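Local structure of amide synthase (Vibrio cholerae, 1L5A) at residues Ser26-Gly31 / Gln348-Val353; Tyr15-Leu20 / Asp202-His207; Glu166-Tyr171 / His308-Ile313; Tyr213-Gln218 / His372-Asp377. The protein probably forms an amide bond in vibriobactin biosynthesis, acting as a condensation enzyme of nonribosomal peptide synthesis. One frame throughout, in Å; residues are numbered along the deposited sequence.

Interaction 1. Residues Ser26-Gly31 / Gln348-Val353; sequences SLRLTG and QTELKV
With CG turned away from the backbone nitrogen in both (chi1 -159° and 169°), R28 and E350, which leave the same face of the sheet, run outward to meet, the arginine bent at chi3 and the glutamate extended. The carboxylate comes to the guanidinium edge with its plane turned 56° from that of the arginine. R28 NE lies 3.3 Å from E350 OE2, a weak hydrogen bond within a salt bridge. A second carboxylate, E117 of strand 117-125, pairs with R28 NH1 and also hydrogen-bonds T30 OG1, so the arginine has an acidic partner on each neighbouring strand. The backbones run antiparallel: S26-K352, R28-E350 and T30-Q348 are hydrogen-bonded pairs, and R28 N reaches E350 O at 2.9 Å. Strand 348-356, from late in the chain, is thereby added to the edge of the sheet built by the N-terminal part, a crossover consistent with that of other condensation domains. On the other face L27 and L351 lie side by side, CD2 of L27 being 3.8 Å from CG of L351, and both touch helix 131-150. Next to them L29 CD2 packs 3.4 Å from T349 OG1, a hydroxyl hydrogen-bonded to P342 O. Back on the face of R28, one water links S26 OG at 2.6 Å with E350 O, to which it donates at 3.0 Å.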
loop_
_atom_site.group_PDB
_atom_site.type_symbol
_atom_site.label_atom_id
_atom_site.label_comp_id
_atom_site.label_asym_id
_atom_site.label_seq_id
_atom_site.Cartn_x
_atom_site.Cartn_y
_atom_site.Cartn_z
ATOM N N SER A 26 -32.248 -20.263 -5.721
ATOM C CA SER A 26 -33.187 -20.423 -6.804
ATOM C C SER A 26 -33.674 -19.024 -7.093
ATOM O O SER A 26 -33.906 -18.224 -6.177
ATOM C CB SER A 26 -34.354 -21.331 -6.419
ATOM O OG SER A 26 -35.204 -20.709 -5.487
ATOM N N LEU A 27 -33.783 -18.717 -8.378
ATOM C CA LEU A 27 -34.258 -17.414 -8.805
ATOM C C LEU A 27 -35.558 -17.653 -9.547
ATOM O O LEU A 27 -35.646 -18.527 -10.420
ATOM C CB LEU A 27 -33.226 -16.750 -9.720
ATOM C CG LEU A 27 -31.870 -16.411 -9.086
ATOM C CD1 LEU A 27 -30.985 -15.717 -10.114
ATOM C CD2 LEU A 27 -32.075 -15.520 -7.862
ATOM N N ARG A 28 -36.590 -16.916 -9.177
ATOM C CA ARG A 28 -37.860 -17.082 -9.851
ATOM C C ARG A 28 -38.155 -15.753 -10.491
ATOM O O ARG A 28 -38.285 -14.723 -9.814
ATOM C CB ARG A 28 -38.979 -17.473 -8.882
ATOM C CG ARG A 28 -40.167 -18.146 -9.587
ATOM C CD ARG A 28 -41.210 -18.663 -8.599
ATOM N NE ARG A 28 -41.967 -17.584 -7.969
ATOM C CZ ARG A 28 -43.061 -17.044 -8.491
ATOM N NH1 ARG A 28 -43.529 -17.491 -9.654
ATOM N NH2 ARG A 28 -43.678 -16.052 -7.858
ATOM N N LEU A 29 -38.221 -15.782 -11.814
ATOM C CA LEU A 29 -38.478 -14.582 -12.564
ATOM C C LEU A 29 -39.885 -14.629 -13.118
ATOM O O LEU A 29 -40.277 -15.562 -13.820
ATOM C CB LEU A 29 -37.456 -14.452 -13.695
ATOM C CG LEU A 29 -35.998 -14.655 -13.273
ATOM C CD1 LEU A 29 -35.083 -14.128 -14.390
ATOM C CD2 LEU A 29 -35.725 -13.921 -11.939
ATOM N N THR A 30 -40.646 -13.609 -12.773
ATOM C CA THR A 30 -42.014 -13.486 -13.216
ATOM C C THR A 30 -42.040 -12.274 -14.137
ATOM O O THR A 30 -41.756 -11.153 -13.702
ATOM C CB THR A 30 -42.931 -13.305 -11.986
ATOM O OG1 THR A 30 -42.872 -14.502 -11.198
ATOM C CG2 THR A 30 -44.380 -13.037 -12.393
ATOM N N GLY A 31 -42.345 -12.511 -15.413
ATOM C CA GLY A 31 -42.369 -11.420 -16.380
ATOM C C GLY A 31 -42.031 -11.825 -17.811
ATOM O O GLY A 31 -41.598 -12.947 -18.058
ATOM N N GLN A 348 -40.075 -9.422 -11.830
ATOM C CA GLN A 348 -39.933 -9.422 -10.381
ATOM C C GLN A 348 -39.044 -10.625 -10.122
ATOM O O GLN A 348 -39.174 -11.648 -10.783
ATOM C CB GLN A 348 -41.268 -9.631 -9.669
ATOM C CG GLN A 348 -42.309 -8.576 -9.973
ATOM C CD GLN A 348 -41.725 -7.181 -10.004
ATOM O OE1 GLN A 348 -41.070 -6.751 -9.051
ATOM N NE2 GLN A 348 -41.959 -6.461 -11.105
ATOM N N THR A 349 -38.138 -10.497 -9.168
ATOM C CA THR A 349 -37.240 -11.586 -8.831
ATOM C C THR A 349 -37.480 -12.057 -7.399
ATOM O O THR A 349 -37.441 -11.281 -6.445
ATOM C CB THR A 349 -35.771 -11.133 -8.996
ATOM O OG1 THR A 349 -35.514 -10.885 -10.383
ATOM C CG2 THR A 349 -34.795 -12.190 -8.471
ATOM N N GLU A 350 -37.751 -13.340 -7.253
ATOM C CA GLU A 350 -37.956 -13.915 -5.937
ATOM C C GLU A 350 -36.757 -14.848 -5.746
ATOM O O GLU A 350 -36.596 -15.849 -6.456
ATOM C CB GLU A 350 -39.290 -14.680 -5.900
ATOM C CG GLU A 350 -39.516 -15.555 -4.663
ATOM C CD GLU A 350 -40.803 -16.383 -4.760
ATOM O OE1 GLU A 350 -41.903 -15.784 -4.685
ATOM O OE2 GLU A 350 -40.713 -17.627 -4.924
ATOM N N LEU A 351 -35.889 -14.495 -4.808
ATOM C CA LEU A 351 -34.701 -15.296 -4.540
ATOM C C LEU A 351 -34.964 -16.228 -3.371
ATOM O O LEU A 351 -35.610 -15.844 -2.396
ATOM C CB LEU A 351 -33.533 -14.366 -4.219
ATOM C CG LEU A 351 -32.113 -14.927 -4.155
ATOM C CD1 LEU A 351 -31.115 -13.763 -4.270
ATOM C CD2 LEU A 351 -31.920 -15.724 -2.877
ATOM N N LYS A 352 -34.489 -17.460 -3.457
ATOM C CA LYS A 352 -34.707 -18.376 -2.347
ATOM C C LYS A 352 -33.442 -19.179 -2.047
ATOM O O LYS A 352 -32.890 -19.859 -2.926
ATOM C CB LYS A 352 -35.890 -19.307 -2.646
ATOM C CG LYS A 352 -36.493 -19.986 -1.398
ATOM C CD LYS A 352 -37.551 -21.076 -1.762
ATOM C CE LYS A 352 -38.061 -21.865 -0.537
ATOM N NZ LYS A 352 -38.497 -23.235 -0.931
ATOM N N VAL A 353 -32.969 -19.061 -0.807
ATOM C CA VAL A 353 -31.783 -19.778 -0.345
ATOM C C VAL A 353 -32.223 -21.212 -0.048
ATOM O O VAL A 353 -32.997 -21.436 0.870
ATOM C CB VAL A 353 -31.215 -19.127 0.944
ATOM C CG1 VAL A 353 -30.039 -19.926 1.454
ATOM C CG2 VAL A 353 -30.795 -17.681 0.667
HETATM O O HOH W 1 -36.805 -18.829 -6.268
#

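Interaction 2. Residues Tyr15-Leu20 / Asp202-His207; sequences YPHINL and DPQLSH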
loop_
_atom_site.group_PDB
_atom_site.type_symbol
_atom_site.label_atom_id
_atom_site.label_comp_id
_atom_site.label_asym_id
_atom_site.label_seq_id
_atom_site.Cartn_x
_atom_site.Cartn_y
_atom_site.Cartn_z
ATOM N N TYR A 15 -17.279 -37.053 6.293
ATOM C CA TYR A 15 -18.693 -37.399 6.170
ATOM C C TYR A 15 -19.031 -37.289 4.696
ATOM O O TYR A 15 -19.794 -36.407 4.289
ATOM C CB TYR A 15 -19.579 -36.429 6.969
ATOM C CG TYR A 15 -19.102 -36.126 8.374
ATOM C CD1 TYR A 15 -18.071 -35.206 8.600
ATOM C CD2 TYR A 15 -19.664 -36.766 9.478
ATOM C CE1 TYR A 15 -17.610 -34.935 9.888
ATOM C CE2 TYR A 15 -19.210 -36.502 10.778
ATOM C CZ TYR A 15 -18.180 -35.588 10.972
ATOM O OH TYR A 15 -17.702 -35.344 12.241
ATOM N N PRO A 16 -18.469 -38.195 3.878
ATOM C CA PRO A 16 -18.625 -38.295 2.421
ATOM C C PRO A 16 -20.054 -38.516 1.950
ATOM O O PRO A 16 -20.517 -37.906 0.980
ATOM C CB PRO A 16 -17.739 -39.478 2.063
ATOM C CG PRO A 16 -16.758 -39.545 3.202
ATOM C CD PRO A 16 -17.634 -39.295 4.375
ATOM N N HIS A 17 -20.748 -39.405 2.642
ATOM C CA HIS A 17 -22.115 -39.725 2.292
ATOM C C HIS A 17 -23.091 -38.568 2.518
ATOM O O HIS A 17 -24.297 -38.742 2.361
ATOM C CB HIS A 17 -22.564 -40.947 3.091
ATOM C CG HIS A 17 -22.499 -40.748 4.573
ATOM N ND1 HIS A 17 -21.342 -40.371 5.222
ATOM C CD2 HIS A 17 -23.449 -40.862 5.533
ATOM C CE1 HIS A 17 -21.582 -40.258 6.516
ATOM N NE2 HIS A 17 -22.853 -40.551 6.731
ATOM N N ILE A 18 -22.601 -37.393 2.896
ATOM C CA ILE A 18 -23.528 -36.284 3.100
ATOM C C ILE A 18 -23.002 -34.905 2.707
ATOM O O ILE A 18 -21.848 -34.555 2.969
ATOM C CB ILE A 18 -24.054 -36.235 4.565
ATOM C CG1 ILE A 18 -25.110 -35.134 4.678
ATOM C CG2 ILE A 18 -22.913 -35.989 5.549
ATOM C CD1 ILE A 18 -25.908 -35.162 5.960
ATOM N N ASN A 19 -23.875 -34.132 2.065
ATOM C CA ASN A 19 -23.554 -32.784 1.603
ATOM C C ASN A 19 -23.757 -31.782 2.728
ATOM O O ASN A 19 -24.844 -31.243 2.894
ATOM C CB ASN A 19 -24.439 -32.414 0.402
ATOM N N LEU A 20 -22.698 -31.525 3.486
ATOM C CA LEU A 20 -22.751 -30.596 4.609
ATOM C C LEU A 20 -22.558 -29.131 4.239
ATOM O O LEU A 20 -23.169 -28.245 4.832
ATOM C CB LEU A 20 -21.680 -30.968 5.630
ATOM C CG LEU A 20 -21.935 -32.210 6.468
ATOM C CD1 LEU A 20 -20.633 -32.708 7.067
ATOM C CD2 LEU A 20 -22.931 -31.866 7.558
ATOM N N ASP A 202 -21.022 -33.606 16.400
ATOM C CA ASP A 202 -21.141 -34.264 15.108
ATOM C C ASP A 202 -21.923 -33.325 14.192
ATOM O O ASP A 202 -23.124 -33.125 14.369
ATOM C CB ASP A 202 -21.887 -35.587 15.235
ATOM C CG ASP A 202 -21.946 -36.338 13.924
ATOM O OD1 ASP A 202 -22.018 -35.678 12.863
ATOM O OD2 ASP A 202 -21.932 -37.587 13.951
ATOM N N PRO A 203 -21.242 -32.750 13.190
ATOM C CA PRO A 203 -21.818 -31.818 12.221
ATOM C C PRO A 203 -23.119 -32.287 11.612
ATOM O O PRO A 203 -24.029 -31.482 11.414
ATOM C CB PRO A 203 -20.719 -31.689 11.173
ATOM C CG PRO A 203 -19.471 -31.923 11.964
ATOM C CD PRO A 203 -19.856 -33.088 12.823
ATOM N N GLN A 204 -23.217 -33.582 11.314
ATOM C CA GLN A 204 -24.431 -34.109 10.695
ATOM C C GLN A 204 -25.643 -34.161 11.612
ATOM O O GLN A 204 -26.775 -34.122 11.142
ATOM C CB GLN A 204 -24.187 -35.493 10.081
ATOM C CG GLN A 204 -23.973 -36.614 11.057
ATOM C CD GLN A 204 -23.572 -37.920 10.366
ATOM O OE1 GLN A 204 -24.295 -38.436 9.492
ATOM N NE2 GLN A 204 -22.414 -38.465 10.760
ATOM N N LEU A 205 -25.431 -34.229 12.918
ATOM C CA LEU A 205 -26.581 -34.260 13.804
ATOM C C LEU A 205 -27.191 -32.884 14.025
ATOM O O LEU A 205 -27.986 -32.698 14.941
ATOM C CB LEU A 205 -26.208 -34.881 15.137
ATOM C CG LEU A 205 -25.792 -36.332 14.971
ATOM C CD1 LEU A 205 -25.469 -36.934 16.343
ATOM C CD2 LEU A 205 -26.922 -37.086 14.283
ATOM N N SER A 206 -26.826 -31.916 13.192
ATOM C CA SER A 206 -27.378 -30.571 13.328
ATOM C C SER A 206 -28.911 -30.573 13.322
ATOM O O SER A 206 -29.525 -31.354 12.614
ATOM C CB SER A 206 -26.883 -29.702 12.188
ATOM O OG SER A 206 -27.649 -28.516 12.131
ATOM N N HIS A 207 -29.518 -29.689 14.102
ATOM C CA HIS A 207 -30.968 -29.575 14.199
ATOM C C HIS A 207 -31.251 -28.088 14.325
ATOM O O HIS A 207 -31.232 -27.540 15.420
ATOM C CB HIS A 207 -31.484 -30.316 15.448
ATOM C CG HIS A 207 -32.966 -30.225 15.649
ATOM N ND1 HIS A 207 -33.856 -31.101 15.061
ATOM C CD2 HIS A 207 -33.717 -29.349 16.359
ATOM C CE1 HIS A 207 -35.091 -30.770 15.402
ATOM N NE2 HIS A 207 -35.035 -29.709 16.188
#
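Y15 crosses P203 at about a right angle where two irregular loops meet: a type I turn from Y15 to I18, just after helix 6-14, and a 3-10 segment at P203-Q204. They join the loop leading into strand 22-30, in the N-terminal lobe, to that leading into strand 208-214, in the C-terminal lobe, of the two-lobed condensation-domain fold, a surface contact resting on packing. With CG beside its backbone nitrogen (chi1 -46°), the tyrosine sends the phenol end of its ring to the proline, so that OH lies 3.2 Å and CZ 3.5 Å from P203 CD. The Q204 amide plane stands perpendicular to the tyrosine ring, and NE2 sits at the ring edge, 3.5 Å from Y15 CD2. The same amide turns its oxygen to the histidine of the turn, the planes inclined by 62° and H17 NE2 lying 3.8 Å from Q204 OE1. L20 approaches the proline with both methyl branches, CD1 being 4.2 Å from P203 CB. L20 and P203 each also touch R11 of helix 6-14. The other methyl of the leucine, CD2, lies over the 3-10 backbone, 4.0 Å from P203 O and 4.1 Å from Q204 CA.

Interaction 3. Residues Glu166-Tyr171 / His308-Ile313; sequences EEEAAY and HGRYRI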
loop_
_atom_site.group_PDB
_atom_site.type_symbol
_atom_site.label_atom_id
_atom_site.label_comp_id
_atom_site.label_asym_id
_atom_site.label_seq_id
_atom_site.Cartn_x
_atom_site.Cartn_y
_atom_site.Cartn_z
ATOM N N GLU A 166 -2.279 -15.478 -7.363
ATOM C CA GLU A 166 -1.044 -14.706 -7.351
ATOM C C GLU A 166 -1.074 -13.653 -6.250
ATOM O O GLU A 166 -0.129 -13.521 -5.463
ATOM C CB GLU A 166 -0.837 -14.027 -8.693
ATOM C CG GLU A 166 -0.285 -14.937 -9.759
ATOM C CD GLU A 166 -0.498 -14.364 -11.143
ATOM O OE1 GLU A 166 -0.837 -13.149 -11.253
ATOM O OE2 GLU A 166 -0.327 -15.134 -12.112
ATOM N N GLU A 167 -2.168 -12.906 -6.189
ATOM C CA GLU A 167 -2.288 -11.886 -5.169
ATOM C C GLU A 167 -2.157 -12.542 -3.780
ATOM O O GLU A 167 -1.372 -12.080 -2.945
ATOM C CB GLU A 167 -3.629 -11.146 -5.325
ATOM C CG GLU A 167 -3.758 -9.899 -4.474
ATOM C CD GLU A 167 -5.155 -9.346 -4.486
ATOM O OE1 GLU A 167 -5.471 -8.504 -5.348
ATOM O OE2 GLU A 167 -5.959 -9.776 -3.637
ATOM N N GLU A 168 -2.884 -13.637 -3.555
ATOM C CA GLU A 168 -2.851 -14.317 -2.269
ATOM C C GLU A 168 -1.454 -14.837 -1.971
ATOM O O GLU A 168 -0.983 -14.785 -0.822
ATOM C CB GLU A 168 -3.871 -15.465 -2.231
ATOM C CG GLU A 168 -4.037 -16.161 -0.848
ATOM C CD GLU A 168 -4.686 -15.276 0.239
ATOM O OE1 GLU A 168 -5.071 -14.125 -0.048
ATOM O OE2 GLU A 168 -4.820 -15.736 1.394
ATOM N N ALA A 169 -0.781 -15.328 -3.002
ATOM C CA ALA A 169 0.577 -15.833 -2.826
ATOM C C ALA A 169 1.526 -14.720 -2.354
ATOM O O ALA A 169 2.316 -14.905 -1.420
ATOM C CB ALA A 169 1.084 -16.417 -4.132
ATOM N N ALA A 170 1.439 -13.570 -3.010
ATOM C CA ALA A 170 2.274 -12.433 -2.682
ATOM C C ALA A 170 2.022 -11.979 -1.248
ATOM O O ALA A 170 2.959 -11.596 -0.531
ATOM C CB ALA A 170 1.999 -11.273 -3.669
ATOM N N TYR A 171 0.755 -12.003 -0.840
ATOM C CA TYR A 171 0.378 -11.596 0.516
ATOM C C TYR A 171 0.980 -12.518 1.577
ATOM O O TYR A 171 1.435 -12.049 2.625
ATOM C CB TYR A 171 -1.135 -11.608 0.694
ATOM C CG TYR A 171 -1.525 -11.629 2.147
ATOM C CD1 TYR A 171 -1.470 -10.466 2.913
ATOM C CD2 TYR A 171 -1.894 -12.830 2.783
ATOM C CE1 TYR A 171 -1.765 -10.474 4.270
ATOM C CE2 TYR A 171 -2.192 -12.864 4.155
ATOM C CZ TYR A 171 -2.126 -11.671 4.897
ATOM O OH TYR A 171 -2.411 -11.650 6.248
ATOM N N HIS A 308 -6.690 -6.528 9.445
ATOM C CA HIS A 308 -5.815 -7.680 9.632
ATOM C C HIS A 308 -6.584 -8.931 9.219
ATOM O O HIS A 308 -6.102 -10.061 9.387
ATOM C CB HIS A 308 -5.366 -7.778 11.097
ATOM C CG HIS A 308 -4.687 -6.539 11.604
ATOM N ND1 HIS A 308 -5.382 -5.461 12.113
ATOM C CD2 HIS A 308 -3.380 -6.179 11.613
ATOM C CE1 HIS A 308 -4.537 -4.491 12.409
ATOM N NE2 HIS A 308 -3.315 -4.900 12.115
ATOM N N GLY A 309 -7.763 -8.698 8.630
ATOM C CA GLY A 309 -8.661 -9.755 8.199
ATOM C C GLY A 309 -8.276 -10.795 7.155
ATOM O O GLY A 309 -8.943 -11.822 7.041
ATOM N N ARG A 310 -7.216 -10.555 6.400
ATOM C CA ARG A 310 -6.807 -11.482 5.360
ATOM C C ARG A 310 -6.029 -12.642 5.955
ATOM O O ARG A 310 -5.737 -13.636 5.258
ATOM C CB ARG A 310 -5.960 -10.738 4.315
ATOM C CG ARG A 310 -5.574 -11.551 3.110
ATOM C CD ARG A 310 -5.135 -10.676 1.955
ATOM N NE ARG A 310 -5.057 -11.446 0.713
ATOM C CZ ARG A 310 -5.131 -10.913 -0.503
ATOM N NH1 ARG A 310 -5.285 -9.601 -0.653
ATOM N NH2 ARG A 310 -5.054 -11.686 -1.572
ATOM N N TYR A 311 -5.683 -12.522 7.240
ATOM C CA TYR A 311 -4.947 -13.597 7.928
ATOM C C TYR A 311 -6.014 -14.648 8.272
ATOM O O TYR A 311 -6.995 -14.375 8.962
ATOM C CB TYR A 311 -4.259 -13.051 9.198
ATOM C CG TYR A 311 -3.106 -13.898 9.722
ATOM C CD1 TYR A 311 -1.871 -13.924 9.071
ATOM C CD2 TYR A 311 -3.264 -14.690 10.861
ATOM C CE1 TYR A 311 -0.823 -14.719 9.540
ATOM C CE2 TYR A 311 -2.236 -15.484 11.338
ATOM C CZ TYR A 311 -1.017 -15.502 10.681
ATOM O OH TYR A 311 -0.015 -16.321 11.162
ATOM N N ARG A 312 -5.842 -15.843 7.741
ATOM C CA ARG A 312 -6.798 -16.923 7.959
ATOM C C ARG A 312 -6.978 -17.375 9.413
ATOM O O ARG A 312 -6.008 -17.628 10.142
ATOM C CB ARG A 312 -6.402 -18.116 7.087
ATOM C CG ARG A 312 -6.700 -17.920 5.602
ATOM C CD ARG A 312 -8.012 -18.578 5.300
ATOM N NE ARG A 312 -9.061 -17.658 4.892
ATOM C CZ ARG A 312 -10.339 -17.818 5.218
ATOM N NH1 ARG A 312 -10.713 -18.851 5.957
ATOM N NH2 ARG A 312 -11.239 -16.948 4.799
ATOM N N ILE A 313 -8.237 -17.482 9.822
ATOM C CA ILE A 313 -8.556 -17.918 11.170
ATOM C C ILE A 313 -8.002 -19.328 11.386
ATOM O O ILE A 313 -7.616 -19.688 12.495
ATOM C CB ILE A 313 -10.089 -17.908 11.413
ATOM C CG1 ILE A 313 -10.390 -18.216 12.882
ATOM C CG2 ILE A 313 -10.779 -18.927 10.503
ATOM C CD1 ILE A 313 -10.103 -17.074 13.831
HETATM O O HOH W 2 -4.393 -15.485 4.240
#
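Helix 161-172 and the type I turn from H308 to Y311 keep their backbones apart, the nearest CA atoms, of Y171 and R310, being 8.7 Å from each other, and side chains bridge the gap. R310 is extended from CG to NE and slides along one face of the Y171 ring. R310 CG stands 3.8 Å from the centroid of that ring, a CH-pi contact, and the guanidinium plane is 21° from the ring plane. Two consecutive glutamates of the helix hold the guanidinium at its edge. E168 is gripped side-on, OE1 accepting from R310 NE at 2.8 Å and from NH2 at 2.9 Å. E167 is met end-on, its OE2 taking R310 NH1 at 3.1 Å and NH2 at 3.0 Å, with the planes 69° apart. Four bonds thus fix the rotation of the group. S266 also binds E167 OE2, while a water donates to both E168 OE2 and R310 O. Y171 OH meets the edge of the Y311 ring and is hydrogen-bonded to D180 of helix 175-189. The whole is a largely buried salt-bridge network, its arginine laid over one face of the Y171 ring, joining a helix to the turn between helices 291-307 and 313-319.

Interaction 4. Residues Tyr213-Gln218 / His372-Asp377; sequences YTLNSQ and HELCLD
E373 meets T214 at about a right angle, its extended chain bringing OE2 to 3.6 Å from the threonine CG2. Together with H372 it forms a classic beta bulge, the two facing a single residue just past strand 362-368. At L374 the regular strand begins. Its carbonyl oxygen accepts from L215 N at 3.0 Å, and the two leucines lie side by side with L215 CD1 against L374 CD2. L374 also packs on N220 and L223 of helix 217-229, which segment 213-218 enters after N216 at the N-cap position. C375 pairs with T214 without backbone bonds between them. Each sets its heteroatom beside the backbone nitrogen, at chi1 -54° in the cysteine and -62° in the threonine, a setting that leaves C375 SG 3.4 Å from T214 OG1. Strand 374-381 lies here between strand 208-214, at one end of a mixed sheet in the condensation domain, and strand 362-368, antiparallel to both. L376 makes the hydrogen-bonded pair with Y213: Y213 N reaches L376 O at 2.8 Å, and L376 N reaches Y213 O at 2.8 Å. The side chains of both leave by the face packed on helix 387-409, where Y213 touches P398 and L376 touches F397.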
loop_
_atom_site.group_PDB
_atom_site.type_symbol
_atom_site.label_atom_id
_atom_site.label_comp_id
_atom_site.label_asym_id
_atom_site.label_seq_id
_atom_site.Cartn_x
_atom_site.Cartn_y
_atom_site.Cartn_z
ATOM N N TYR A 213 -37.950 -11.650 12.868
ATOM C CA TYR A 213 -38.605 -10.468 13.396
ATOM C C TYR A 213 -38.284 -9.293 12.484
ATOM O O TYR A 213 -37.119 -8.968 12.263
ATOM C CB TYR A 213 -38.126 -10.175 14.813
ATOM C CG TYR A 213 -38.530 -8.803 15.324
ATOM C CD1 TYR A 213 -39.874 -8.425 15.406
ATOM C CD2 TYR A 213 -37.567 -7.889 15.752
ATOM C CE1 TYR A 213 -40.243 -7.170 15.906
ATOM C CE2 TYR A 213 -37.924 -6.636 16.252
ATOM C CZ TYR A 213 -39.259 -6.284 16.328
ATOM O OH TYR A 213 -39.599 -5.048 16.836
ATOM N N THR A 214 -39.323 -8.666 11.943
ATOM C CA THR A 214 -39.136 -7.531 11.049
ATOM C C THR A 214 -39.011 -6.252 11.857
ATOM O O THR A 214 -39.892 -5.909 12.651
ATOM C CB THR A 214 -40.313 -7.383 10.060
ATOM O OG1 THR A 214 -40.390 -8.549 9.224
ATOM C CG2 THR A 214 -40.116 -6.159 9.186
ATOM N N LEU A 215 -37.898 -5.554 11.653
ATOM C CA LEU A 215 -37.637 -4.312 12.356
ATOM C C LEU A 215 -38.567 -3.208 11.896
ATOM O O LEU A 215 -38.827 -3.039 10.704
ATOM C CB LEU A 215 -36.188 -3.879 12.144
ATOM C CG LEU A 215 -35.169 -4.868 12.709
ATOM C CD1 LEU A 215 -33.780 -4.455 12.289
ATOM C CD2 LEU A 215 -35.281 -4.917 14.227
ATOM N N ASN A 216 -39.074 -2.465 12.868
ATOM C CA ASN A 216 -39.963 -1.356 12.606
ATOM C C ASN A 216 -39.230 -0.307 11.764
ATOM O O ASN A 216 -38.040 -0.046 11.967
ATOM C CB ASN A 216 -40.424 -0.781 13.942
ATOM C CG ASN A 216 -41.082 0.558 13.805
ATOM O OD1 ASN A 216 -40.428 1.593 13.906
ATOM N ND2 ASN A 216 -42.388 0.554 13.562
ATOM N N SER A 217 -39.935 0.284 10.806
ATOM C CA SER A 217 -39.330 1.293 9.939
ATOM C C SER A 217 -38.696 2.453 10.699
ATOM O O SER A 217 -37.616 2.924 10.334
ATOM C CB SER A 217 -40.366 1.830 8.966
ATOM O OG SER A 217 -40.835 0.777 8.152
ATOM N N GLN A 218 -39.364 2.911 11.754
ATOM C CA GLN A 218 -38.840 4.022 12.538
ATOM C C GLN A 218 -37.452 3.672 13.065
ATOM O O GLN A 218 -36.591 4.553 13.196
ATOM C CB GLN A 218 -39.796 4.365 13.696
ATOM N N HIS A 372 -35.364 -0.086 3.194
ATOM C CA HIS A 372 -36.595 -0.776 2.838
ATOM C C HIS A 372 -37.065 -1.613 4.018
ATOM O O HIS A 372 -37.437 -1.078 5.062
ATOM C CB HIS A 372 -36.353 -1.659 1.612
ATOM C CG HIS A 372 -35.898 -0.896 0.408
ATOM N ND1 HIS A 372 -36.609 0.168 -0.110
ATOM C CD2 HIS A 372 -34.797 -1.027 -0.371
ATOM C CE1 HIS A 372 -35.964 0.659 -1.153
ATOM N NE2 HIS A 372 -34.861 -0.048 -1.333
ATOM N N GLU A 373 -37.062 -2.927 3.847
ATOM C CA GLU A 373 -37.454 -3.812 4.923
ATOM C C GLU A 373 -36.188 -4.494 5.418
ATOM O O GLU A 373 -35.368 -4.958 4.624
ATOM C CB GLU A 373 -38.463 -4.850 4.435
ATOM C CG GLU A 373 -38.904 -5.822 5.513
ATOM C CD GLU A 373 -39.930 -6.820 5.017
ATOM O OE1 GLU A 373 -39.795 -7.285 3.864
ATOM O OE2 GLU A 373 -40.860 -7.152 5.785
ATOM N N LEU A 374 -36.026 -4.525 6.735
ATOM C CA LEU A 374 -34.871 -5.150 7.355
ATOM C C LEU A 374 -35.359 -6.146 8.391
ATOM O O LEU A 374 -35.999 -5.766 9.376
ATOM C CB LEU A 374 -34.010 -4.095 8.041
ATOM C CG LEU A 374 -32.760 -4.619 8.737
ATOM C CD1 LEU A 374 -31.766 -5.118 7.697
ATOM C CD2 LEU A 374 -32.160 -3.508 9.570
ATOM N N CYS A 375 -35.058 -7.422 8.171
ATOM C CA CYS A 375 -35.478 -8.468 9.103
ATOM C C CYS A 375 -34.308 -9.074 9.880
ATOM O O CYS A 375 -33.159 -9.047 9.428
ATOM C CB CYS A 375 -36.222 -9.581 8.357
ATOM S SG CYS A 375 -37.593 -8.973 7.372
ATOM N N LEU A 376 -34.620 -9.595 11.064
ATOM C CA LEU A 376 -33.642 -10.233 11.926
ATOM C C LEU A 376 -34.028 -11.689 12.052
ATOM O O LEU A 376 -35.169 -12.001 12.373
ATOM C CB LEU A 376 -33.645 -9.602 13.319
ATOM C CG LEU A 376 -32.982 -10.461 14.415
ATOM C CD1 LEU A 376 -31.535 -10.724 14.063
ATOM C CD2 LEU A 376 -33.065 -9.765 15.754
ATOM N N ASP A 377 -33.085 -12.581 11.784
ATOM C CA ASP A 377 -33.345 -14.005 11.893
ATOM C C ASP A 377 -32.477 -14.559 13.002
ATOM O O ASP A 377 -31.253 -14.419 12.952
ATOM C CB ASP A 377 -32.994 -14.730 10.601
ATOM C CG ASP A 377 -33.732 -14.187 9.404
ATOM O OD1 ASP A 377 -34.917 -13.816 9.548
ATOM O OD2 ASP A 377 -33.124 -14.152 8.310
#

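The four contacts lie apart within one condensation-domain chain, none touching another. Interactions 1 and 4 belong to different sheets, with centres 21 Å apart. Interaction 3 sits among helices, about 35 Å centre to centre from each of them and on the opposite side of the chain's centre; interaction 2 lies about 29 Å, centre to centre, from interactions 1 and 3. Segment 15-20 leads into strand 22-30 of interaction 1, and 202-207 into strand 208-214 of interaction 4. Along the chain interaction 1 spans interaction 3 and crosses interaction 4. Strand 348-356 returns to the N-terminal sheet, while interaction 4 lies in the sheet of the C-terminal half, so interactions 1 and 2 join the two lobes.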